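Local coordinates for protein transcriptional regulator, HTH_3 family (Vibrio cholerae, PDB 1Y9Q) that probably binds DNA as a zinc-containing, dimeric transcriptional regulator with a d-methionine pocket between its helical and cupin parts, at residues Asp28-Leu33 with Ala39-Ile44; Trp57-Gly62 with Ser68-Asn73; His114-Ser119 with Ile136-Phe141. All blocks are in the same frame, centred on the assembly; numbering follows the deposited sequence.

Contact 1 of 3, residues Asp28-Leu33 with Ala39-Ile44; sequences DATAQL and AMLGQI
In the helix-turn-helix of this regulator, Leu-41 on helix 38-45 reaches across to Thr-30 and Ala-31 on helix 27-34. The contact illustrates how one branched side chain can carry the contact between two helices of such a motif: Leu-41 makes every close approach from its side. The backbones come nearest at Ala-31 and Leu-41, whose CA atoms are 7.2 Å apart. Leu-41 has its CG beside the backbone N, and the methyl CD1 lies anti to CA (chi2 172°), which extends this branch toward helix 27-34. CD1 lands largely on main chain, 3.5 Å from both N and CA of Ala-31. It also meets the Ala-31 methyl, CB, at 3.9 Å, and touches the methyl CG2 of Thr-30 at 3.8 Å. The CD1 methyl is thus received in a shallow seat made of a peptide unit with a methyl from each of the two consecutive residues. Ala-31 has only CB to set beside it.

Thr-30 divides its two branches between different tasks. With CG2 turned anti to the backbone N, the methyl faces Leu-41, while OG1 lies beside that N and hydrogen-bonds to Ser-26 O, one turn earlier. The polar end of this buried residue is therefore satisfied by the residue just before the helix begins, and the side-chain contact is left to methyl groups.

In related regulators the helix equivalent to 38-45 is the one that enters the DNA groove, so this packing joins the probable recognition helix to the one before it. Helix 5-22 covers Thr-30 through Arg-20, and helix 53-63 completes the core, with Leu-63 against Thr-30 and Ile-59 against Leu-41.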
loop_
_atom_site.group_PDB
_atom_site.type_symbol
_atom_site.label_atom_id
_atom_site.label_comp_id
_atom_site.label_asym_id
_atom_site.label_seq_id
_atom_site.Cartn_x
_atom_site.Cartn_y
_atom_site.Cartn_z
ATOM N N ASP A 28 1.777 17.340 16.412
ATOM C CA ASP A 28 2.977 17.074 15.628
ATOM C C ASP A 28 3.600 15.729 15.995
ATOM O O ASP A 28 4.066 14.994 15.123
ATOM C CB ASP A 28 4.012 18.185 15.827
ATOM C CG ASP A 28 5.148 18.105 14.821
ATOM O OD1 ASP A 28 4.891 18.306 13.613
ATOM O OD2 ASP A 28 6.295 17.831 15.234
ATOM N N ALA A 29 3.611 15.406 17.284
ATOM C CA ALA A 29 4.179 14.138 17.723
ATOM C C ALA A 29 3.305 12.991 17.216
ATOM O O ALA A 29 3.803 11.926 16.859
ATOM C CB ALA A 29 4.269 14.097 19.245
ATOM N N THR A 30 1.997 13.220 17.189
ATOM C CA THR A 30 1.062 12.206 16.717
ATOM C C THR A 30 1.245 12.021 15.213
ATOM O O THR A 30 1.108 10.917 14.685
ATOM C CB THR A 30 -0.395 12.620 17.032
ATOM O OG1 THR A 30 -0.538 12.806 18.448
ATOM C CG2 THR A 30 -1.368 11.542 16.577
ATOM N N ALA A 31 1.577 13.104 14.527
ATOM C CA ALA A 31 1.803 13.042 13.088
ATOM C C ALA A 31 3.005 12.141 12.805
ATOM O O ALA A 31 2.956 11.280 11.925
ATOM C CB ALA A 31 2.050 14.444 12.540
ATOM N N GLN A 32 4.081 12.328 13.566
ATOM C CA GLN A 32 5.293 11.529 13.380
ATOM C C GLN A 32 5.056 10.049 13.662
ATOM O O GLN A 32 5.561 9.178 12.946
ATOM C CB GLN A 32 6.417 12.041 14.288
ATOM C CG GLN A 32 6.813 13.482 14.031
ATOM C CD GLN A 32 7.191 13.736 12.582
ATOM O OE1 GLN A 32 8.090 13.091 12.042
ATOM N NE2 GLN A 32 6.503 14.682 11.946
ATOM N N LEU A 33 4.284 9.771 14.706
ATOM C CA LEU A 33 3.979 8.400 15.093
ATOM C C LEU A 33 3.117 7.656 14.079
ATOM O O LEU A 33 3.382 6.495 13.768
ATOM C CB LEU A 33 3.259 8.375 16.446
ATOM C CG LEU A 33 4.053 8.753 17.696
ATOM C CD1 LEU A 33 3.109 8.859 18.881
ATOM C CD2 LEU A 33 5.137 7.709 17.948
ATOM N N ALA A 39 -1.575 18.339 9.529
ATOM C CA ALA A 39 -2.672 19.097 8.946
ATOM C C ALA A 39 -3.943 18.255 8.931
ATOM O O ALA A 39 -5.000 18.708 9.367
ATOM C CB ALA A 39 -2.310 19.540 7.532
HETATM N N MSE A 40 -3.840 17.027 8.433
HETATM C CA MSE A 40 -5.003 16.154 8.373
HETATM C C MSE A 40 -5.511 15.811 9.770
HETATM O O MSE A 40 -6.719 15.802 10.008
HETATM C CB MSE A 40 -4.676 14.871 7.610
HETATM C CG MSE A 40 -5.880 13.968 7.418
HETATM SE SE MSE A 40 -5.496 12.509 6.212
HETATM C CE MSE A 40 -5.011 13.562 4.650
ATOM N N LEU A 41 -4.592 15.528 10.690
ATOM C CA LEU A 41 -4.975 15.205 12.063
ATOM C C LEU A 41 -5.760 16.362 12.685
ATOM O O LEU A 41 -6.730 16.148 13.413
ATOM C CB LEU A 41 -3.733 14.904 12.909
ATOM C CG LEU A 41 -2.950 13.633 12.543
ATOM C CD1 LEU A 41 -1.653 13.577 13.338
ATOM C CD2 LEU A 41 -3.793 12.405 12.832
ATOM N N GLY A 42 -5.339 17.588 12.390
ATOM C CA GLY A 42 -6.035 18.749 12.919
ATOM C C GLY A 42 -7.444 18.834 12.357
ATOM O O GLY A 42 -8.402 19.098 13.085
ATOM N N GLN A 43 -7.570 18.601 11.053
ATOM C CA GLN A 43 -8.867 18.645 10.384
ATOM C C GLN A 43 -9.803 17.571 10.936
ATOM O O GLN A 43 -11.001 17.803 11.098
ATOM C CB GLN A 43 -8.697 18.446 8.877
ATOM C CG GLN A 43 -7.812 19.493 8.203
ATOM C CD GLN A 43 -7.663 19.269 6.706
ATOM O OE1 GLN A 43 -7.277 18.188 6.261
ATOM N NE2 GLN A 43 -7.961 20.298 5.920
ATOM N N ILE A 44 -9.261 16.389 11.215
ATOM C CA ILE A 44 -10.078 15.306 11.745
ATOM C C ILE A 44 -10.622 15.665 13.123
ATOM O O ILE A 44 -11.807 15.471 13.400
ATOM C CB ILE A 44 -9.274 13.986 11.850
ATOM C CG1 ILE A 44 -8.918 13.484 10.448
ATOM C CG2 ILE A 44 -10.091 12.934 12.595
ATOM C CD1 ILE A 44 -7.985 12.274 10.434
#

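Contact 2 of 3, residues Trp57-Gly62 with Ser68-Asn73. With MED (D-methionine), chain C.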
loop_
_atom_site.group_PDB
_atom_site.type_symbol
_atom_site.label_atom_id
_atom_site.label_comp_id
_atom_site.label_asym_id
_atom_site.label_seq_id
_atom_site.Cartn_x
_atom_site.Cartn_y
_atom_site.Cartn_z
ATOM N N TRP A 57 -6.929 3.113 10.800
ATOM C CA TRP A 57 -5.983 2.084 11.222
ATOM C C TRP A 57 -4.579 2.670 11.321
ATOM O O TRP A 57 -3.803 2.316 12.208
ATOM C CB TRP A 57 -5.979 0.904 10.247
ATOM C CG TRP A 57 -7.077 -0.081 10.507
ATOM C CD1 TRP A 57 -8.313 -0.112 9.923
ATOM C CD2 TRP A 57 -7.057 -1.147 11.462
ATOM N NE1 TRP A 57 -9.063 -1.132 10.458
ATOM C CE2 TRP A 57 -8.316 -1.782 11.406
ATOM C CE3 TRP A 57 -6.096 -1.628 12.360
ATOM C CZ2 TRP A 57 -8.640 -2.874 12.217
ATOM C CZ3 TRP A 57 -6.417 -2.714 13.165
ATOM C CH2 TRP A 57 -7.679 -3.325 13.088
ATOM N N LYS A 58 -4.258 3.575 10.407
ATOM C CA LYS A 58 -2.950 4.198 10.409
ATOM C C LYS A 58 -2.750 4.975 11.711
ATOM O O LYS A 58 -1.691 4.901 12.334
ATOM C CB LYS A 58 -2.827 5.120 9.198
ATOM C CG LYS A 58 -1.415 5.525 8.870
ATOM C CD LYS A 58 -1.340 6.105 7.468
ATOM C CE LYS A 58 0.071 6.524 7.137
ATOM N NZ LYS A 58 0.154 7.117 5.780
ATOM N N ILE A 59 -3.776 5.712 12.121
ATOM C CA ILE A 59 -3.711 6.501 13.345
ATOM C C ILE A 59 -3.660 5.602 14.574
ATOM O O ILE A 59 -2.817 5.792 15.456
ATOM C CB ILE A 59 -4.922 7.454 13.447
ATOM C CG1 ILE A 59 -4.870 8.473 12.302
ATOM C CG2 ILE A 59 -4.924 8.164 14.801
ATOM C CD1 ILE A 59 -6.104 9.355 12.193
ATOM N N ALA A 60 -4.564 4.624 14.636
ATOM C CA ALA A 60 -4.594 3.697 15.766
ATOM C C ALA A 60 -3.232 3.027 15.922
ATOM O O ALA A 60 -2.701 2.913 17.031
ATOM C CB ALA A 60 -5.683 2.638 15.555
ATOM N N SER A 61 -2.655 2.598 14.805
ATOM C CA SER A 61 -1.357 1.932 14.832
ATOM C C SER A 61 -0.279 2.816 15.456
ATOM O O SER A 61 0.502 2.359 16.289
ATOM C CB SER A 61 -0.947 1.527 13.413
ATOM O OG SER A 61 -1.855 0.576 12.877
ATOM N N GLY A 62 -0.248 4.083 15.058
ATOM C CA GLY A 62 0.743 5.003 15.595
ATOM C C GLY A 62 0.555 5.278 17.074
ATOM O O GLY A 62 1.523 5.500 17.807
ATOM N N SER A 68 -11.061 -0.533 17.861
ATOM C CA SER A 68 -12.206 -0.391 18.761
ATOM C C SER A 68 -12.104 0.842 19.655
ATOM O O SER A 68 -13.120 1.400 20.067
ATOM C CB SER A 68 -12.340 -1.629 19.659
ATOM O OG SER A 68 -12.565 -2.807 18.910
ATOM N N ALA A 69 -10.878 1.259 19.959
ATOM C CA ALA A 69 -10.644 2.412 20.825
ATOM C C ALA A 69 -11.294 3.694 20.309
ATOM O O ALA A 69 -11.597 4.602 21.088
ATOM C CB ALA A 69 -9.144 2.628 21.008
ATOM N N PHE A 70 -11.508 3.770 18.999
ATOM C CA PHE A 70 -12.128 4.955 18.411
ATOM C C PHE A 70 -13.596 5.117 18.803
ATOM O O PHE A 70 -14.203 6.153 18.531
ATOM C CB PHE A 70 -12.010 4.919 16.887
ATOM C CG PHE A 70 -10.687 5.397 16.374
ATOM C CD1 PHE A 70 -9.841 4.536 15.677
ATOM C CD2 PHE A 70 -10.278 6.713 16.592
ATOM C CE1 PHE A 70 -8.602 4.979 15.204
ATOM C CE2 PHE A 70 -9.044 7.166 16.125
ATOM C CZ PHE A 70 -8.202 6.297 15.429
ATOM N N PHE A 71 -14.155 4.099 19.450
ATOM C CA PHE A 71 -15.555 4.125 19.865
ATOM C C PHE A 71 -15.740 3.846 21.361
ATOM O O PHE A 71 -16.860 3.662 21.832
ATOM C CB PHE A 71 -16.326 3.097 19.038
ATOM C CG PHE A 71 -16.156 3.274 17.557
ATOM C CD1 PHE A 71 -17.041 4.059 16.829
ATOM C CD2 PHE A 71 -15.073 2.697 16.896
ATOM C CE1 PHE A 71 -16.851 4.270 15.462
ATOM C CE2 PHE A 71 -14.871 2.900 15.535
ATOM C CZ PHE A 71 -15.763 3.690 14.814
ATOM N N ALA A 72 -14.638 3.843 22.103
ATOM C CA ALA A 72 -14.656 3.557 23.535
ATOM C C ALA A 72 -15.558 4.452 24.384
ATOM O O ALA A 72 -15.958 4.064 25.479
ATOM C CB ALA A 72 -13.235 3.602 24.078
ATOM N N ASN A 73 -15.868 5.645 23.889
ATOM C CA ASN A 73 -16.721 6.583 24.620
ATOM C C ASN A 73 -18.187 6.174 24.534
ATOM O O ASN A 73 -19.007 6.570 25.365
ATOM C CB ASN A 73 -16.556 7.984 24.039
ATOM C CG ASN A 73 -16.985 8.055 22.592
ATOM O OD1 ASN A 73 -18.104 8.463 22.280
ATOM N ND2 ASN A 73 -16.101 7.635 21.698
HETATM N N MED C . -7.263 -5.056 9.442
HETATM C CA MED C . -8.201 -4.066 8.838
HETATM C C MED C . -7.509 -3.261 7.730
HETATM O O MED C . -6.325 -3.441 7.410
HETATM C CB MED C . -9.445 -4.812 8.304
HETATM C CG MED C . -10.575 -4.037 7.658
HETATM S SD MED C . -11.327 -3.061 8.996
HETATM C CE MED C . -11.967 -4.280 10.055
HETATM O OXT MED C . -8.142 -2.392 7.131
#
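Phe-70 pushes its ring against Ile-59 and Ala-60 of helix 53-63, and the tight part of the contact lies wholly at the far end of that ring. CZ meets the Ile-59 methyl CG2 at 3.8 Å, the methyl sitting at the ring edge and close to its plane. CE1 lies 3.8 Å from Ala-60 CB. Ile-59 presents CG2 because this branch is anti to its backbone N, and the two side chains cross at about a right angle. All three residues are buried, and Ile-59 also packs on Leu-16 of helix 5-22.

Away from this wedge the two segments diverge. Ala-72 and Asn-73 lie on the exposed side, though Asn-73 still hydrogen-bonds to Gln-11 of helix 5-22, and Ser-61 and Gly-62, farther along helix 53-63, are partly exposed. Ser-61 has a local partner: its OG donates to Trp-57 O at 2.7 Å, while its backbone N reaches the same oxygen at 2.9 Å from the opposite face of the carbonyl plane, a double grip on one acceptor.

Another side of helix 53-63 serves the ligand. The side chain of Trp-57 sets out away from segment 68-73, and its indole lays one face against d-methionine. The ligand CA stands 3.3 Å above the ring plane, offset toward the rim, and is 3.4 Å from CE2 of Trp-57. The thioether SD comes within 3.3 Å of NE1. The indole also stacks with Phe-67 and meets the ring of His-122, one of the zinc ligands, so ligand, indole and metal site form a connected group.

Here, then, is a worked case of a probable DNA-binding helical domain in which helix 53-63 has two roles: it packs on an aromatic from the following loop, and it lends a tryptophan to the ligand pocket of the adjoining cupin.

Contact 3 of 3, residues His114-Ser119 with Ile136-Phe141. With MED (D-methionine), chain C.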
loop_
_atom_site.group_PDB
_atom_site.type_symbol
_atom_site.label_atom_id
_atom_site.label_comp_id
_atom_site.label_asym_id
_atom_site.label_seq_id
_atom_site.Cartn_x
_atom_site.Cartn_y
_atom_site.Cartn_z
ATOM N N HIS A 114 -16.153 -5.683 -6.330
ATOM C CA HIS A 114 -14.751 -6.087 -6.410
ATOM C C HIS A 114 -13.790 -5.041 -5.849
ATOM O O HIS A 114 -12.700 -4.825 -6.376
ATOM C CB HIS A 114 -14.369 -6.473 -7.854
ATOM C CG HIS A 114 -14.477 -5.359 -8.852
ATOM N ND1 HIS A 114 -13.563 -4.330 -8.925
ATOM C CD2 HIS A 114 -15.365 -5.145 -9.853
ATOM C CE1 HIS A 114 -13.881 -3.530 -9.930
ATOM N NE2 HIS A 114 -14.970 -4.003 -10.509
ATOM N N HIS A 115 -14.206 -4.406 -4.759
ATOM C CA HIS A 115 -13.397 -3.386 -4.103
ATOM C C HIS A 115 -12.047 -3.939 -3.648
ATOM O O HIS A 115 -11.938 -5.106 -3.260
ATOM C CB HIS A 115 -14.140 -2.828 -2.888
ATOM C CG HIS A 115 -13.340 -1.843 -2.091
ATOM N ND1 HIS A 115 -13.046 -0.578 -2.548
ATOM C CD2 HIS A 115 -12.745 -1.954 -0.879
ATOM C CE1 HIS A 115 -12.303 0.051 -1.651
ATOM N NE2 HIS A 115 -12.105 -0.762 -0.631
ATOM N N GLN A 116 -11.021 -3.095 -3.711
ATOM C CA GLN A 116 -9.687 -3.476 -3.273
ATOM C C GLN A 116 -9.306 -2.521 -2.148
ATOM O O GLN A 116 -9.396 -1.304 -2.299
ATOM C CB GLN A 116 -8.675 -3.369 -4.412
ATOM C CG GLN A 116 -7.306 -3.913 -4.035
ATOM C CD GLN A 116 -6.346 -3.962 -5.201
ATOM O OE1 GLN A 116 -6.683 -4.456 -6.279
ATOM N NE2 GLN A 116 -5.135 -3.460 -4.990
ATOM N N GLN A 117 -8.885 -3.087 -1.022
ATOM C CA GLN A 117 -8.524 -2.305 0.153
ATOM C C GLN A 117 -7.058 -2.485 0.537
ATOM O O GLN A 117 -6.667 -3.553 1.005
ATOM C CB GLN A 117 -9.416 -2.737 1.323
ATOM C CG GLN A 117 -9.246 -1.974 2.619
ATOM C CD GLN A 117 -9.735 -0.552 2.520
ATOM O OE1 GLN A 117 -10.620 -0.238 1.720
ATOM N NE2 GLN A 117 -9.175 0.318 3.345
HETATM N N MSE A 118 -6.238 -1.460 0.317
HETATM C CA MSE A 118 -4.832 -1.537 0.710
HETATM C C MSE A 118 -4.695 -0.886 2.082
HETATM O O MSE A 118 -5.366 0.102 2.377
HETATM C CB MSE A 118 -3.934 -0.814 -0.293
HETATM C CG MSE A 118 -3.976 -1.407 -1.693
HETATM SE SE MSE A 118 -3.682 -3.312 -1.702
HETATM C CE MSE A 118 -1.841 -3.304 -1.106
ATOM N N SER A 119 -3.823 -1.441 2.916
ATOM C CA SER A 119 -3.616 -0.924 4.269
ATOM C C SER A 119 -2.162 -0.620 4.570
ATOM O O SER A 119 -1.260 -1.227 3.991
ATOM C CB SER A 119 -4.097 -1.944 5.304
ATOM O OG SER A 119 -5.472 -2.212 5.174
ATOM N N ILE A 136 -14.829 -15.204 -3.619
ATOM C CA ILE A 136 -13.406 -15.375 -3.848
ATOM C C ILE A 136 -12.749 -14.027 -3.568
ATOM O O ILE A 136 -13.246 -12.987 -3.997
ATOM C CB ILE A 136 -13.128 -15.791 -5.314
ATOM C CG1 ILE A 136 -13.736 -17.169 -5.587
ATOM C CG2 ILE A 136 -11.627 -15.801 -5.584
ATOM C CD1 ILE A 136 -13.608 -17.612 -7.030
HETATM N N MSE A 137 -11.640 -14.048 -2.842
HETATM C CA MSE A 137 -10.937 -12.818 -2.507
HETATM C C MSE A 137 -9.434 -13.064 -2.527
HETATM O O MSE A 137 -8.994 -14.205 -2.641
HETATM C CB MSE A 137 -11.349 -12.352 -1.107
HETATM C CG MSE A 137 -10.703 -13.170 0.005
HETATM SE SE MSE A 137 -11.024 -12.462 1.762
HETATM C CE MSE A 137 -10.008 -10.813 1.607
ATOM N N LYS A 138 -8.650 -11.990 -2.436
ATOM C CA LYS A 138 -7.199 -12.121 -2.389
ATOM C C LYS A 138 -6.656 -11.242 -1.264
ATOM O O LYS A 138 -7.228 -10.208 -0.949
ATOM C CB LYS A 138 -6.560 -11.753 -3.735
ATOM C CG LYS A 138 -6.998 -10.429 -4.333
ATOM C CD LYS A 138 -6.264 -10.191 -5.660
ATOM C CE LYS A 138 -6.641 -8.864 -6.303
ATOM N NZ LYS A 138 -5.886 -8.655 -7.572
ATOM N N VAL A 139 -5.571 -11.684 -0.639
ATOM C CA VAL A 139 -4.975 -10.948 0.469
ATOM C C VAL A 139 -3.513 -10.684 0.161
ATOM O O VAL A 139 -2.774 -11.605 -0.184
ATOM C CB VAL A 139 -5.070 -11.767 1.773
ATOM C CG1 VAL A 139 -4.489 -10.976 2.939
ATOM C CG2 VAL A 139 -6.522 -12.129 2.054
ATOM N N PHE A 140 -3.091 -9.436 0.299
ATOM C CA PHE A 140 -1.708 -9.077 0.002
ATOM C C PHE A 140 -0.804 -8.963 1.233
ATOM O O PHE A 140 -1.173 -8.358 2.240
ATOM C CB PHE A 140 -1.683 -7.750 -0.763
ATOM C CG PHE A 140 -0.321 -7.370 -1.286
ATOM C CD1 PHE A 140 0.099 -7.797 -2.543
ATOM C CD2 PHE A 140 0.534 -6.579 -0.525
ATOM C CE1 PHE A 140 1.351 -7.438 -3.036
ATOM C CE2 PHE A 140 1.793 -6.214 -1.010
ATOM C CZ PHE A 140 2.199 -6.645 -2.269
ATOM N N PHE A 141 0.380 -9.562 1.135
ATOM C CA PHE A 141 1.393 -9.525 2.187
ATOM C C PHE A 141 2.632 -10.271 1.696
ATOM O O PHE A 141 2.542 -11.100 0.791
ATOM C CB PHE A 141 0.856 -10.108 3.513
ATOM C CG PHE A 141 0.582 -11.585 3.490
ATOM C CD1 PHE A 141 1.616 -12.502 3.640
ATOM C CD2 PHE A 141 -0.721 -12.060 3.368
ATOM C CE1 PHE A 141 1.363 -13.870 3.673
ATOM C CE2 PHE A 141 -0.989 -13.430 3.397
ATOM C CZ PHE A 141 0.056 -14.337 3.552
HETATM N N MED C . -7.263 -5.056 9.442
HETATM C CA MED C . -8.201 -4.066 8.838
HETATM C C MED C . -7.509 -3.261 7.730
HETATM O O MED C . -6.325 -3.441 7.410
HETATM C CB MED C . -9.445 -4.812 8.304
HETATM C CG MED C . -10.575 -4.037 7.658
HETATM S SD MED C . -11.327 -3.061 8.996
HETATM C CE MED C . -11.967 -4.280 10.055
HETATM O OXT MED C . -8.142 -2.392 7.131
HETATM O O HOH W 1 -4.509 -5.775 -7.789
#
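Met-118 and Phe-140 touch across one intervening strand of the cupin domain: strands 116-119 and 137-141 run parallel to each other on either side of strand 162-166, so the gap is bridged by long side chains. Met-118, a selenomethionine, does so by curling. Bends at chi2 (-51°) and chi3 (-66°) fold the chain over the sheet and carry CE to 4.1 Å from CD2 of Phe-140, obliquely to the ring. With CG anti to its backbone N, Phe-140 extends from the sheet toward the Met-118 methyl; Trp-145 meets its ring edge-to-face.

Farther along, Gln-116 and Lys-138 span the same gap with straighter chains. Gln-116 is extended as far as CD, and Lys-138 is extended beyond its first torsion, yet OE1 stops 4.4 Å from CE. A water joins them, donating to Gln-116 OE1 at 3.0 Å and accepting from Lys-138 NZ at 3.2 Å. On this face Met-118 and Gln-116 also pack on their counterparts in the second subunit.

Gln-117 and Ser-119 serve the other face. His-115, just before the strand, donates through NE2 to Gln-117 OE1 in an almost straight bond of 2.8 Å (177° at the hydrogen), flat with both ring and amide. At the strand end, Ser-119 OG donates to the carboxylate oxygen O of d-methionine at 2.7 Å.

The three contacts follow one another along the chain, each closing before the next opens. Contacts 1 and 2 belong to the helical helix-turn-helix region, their centres 14 Å apart, and are in touch: Ile-44 packs on Ile-59, and Leu-33 CB lies against Gly-62 O, so helices 27-34 and 38-45 both meet helix 53-63. Contact 3 lies in a sheet of the cupin domain, its centre 27 Å from that of contact 1 and 22 Å from that of contact 2, on the opposite side of the chain's centre from the latter. Contacts 2 and 3 nonetheless share d-methionine, a layout consistent with ligand binding being communicated to the probable DNA-binding helices.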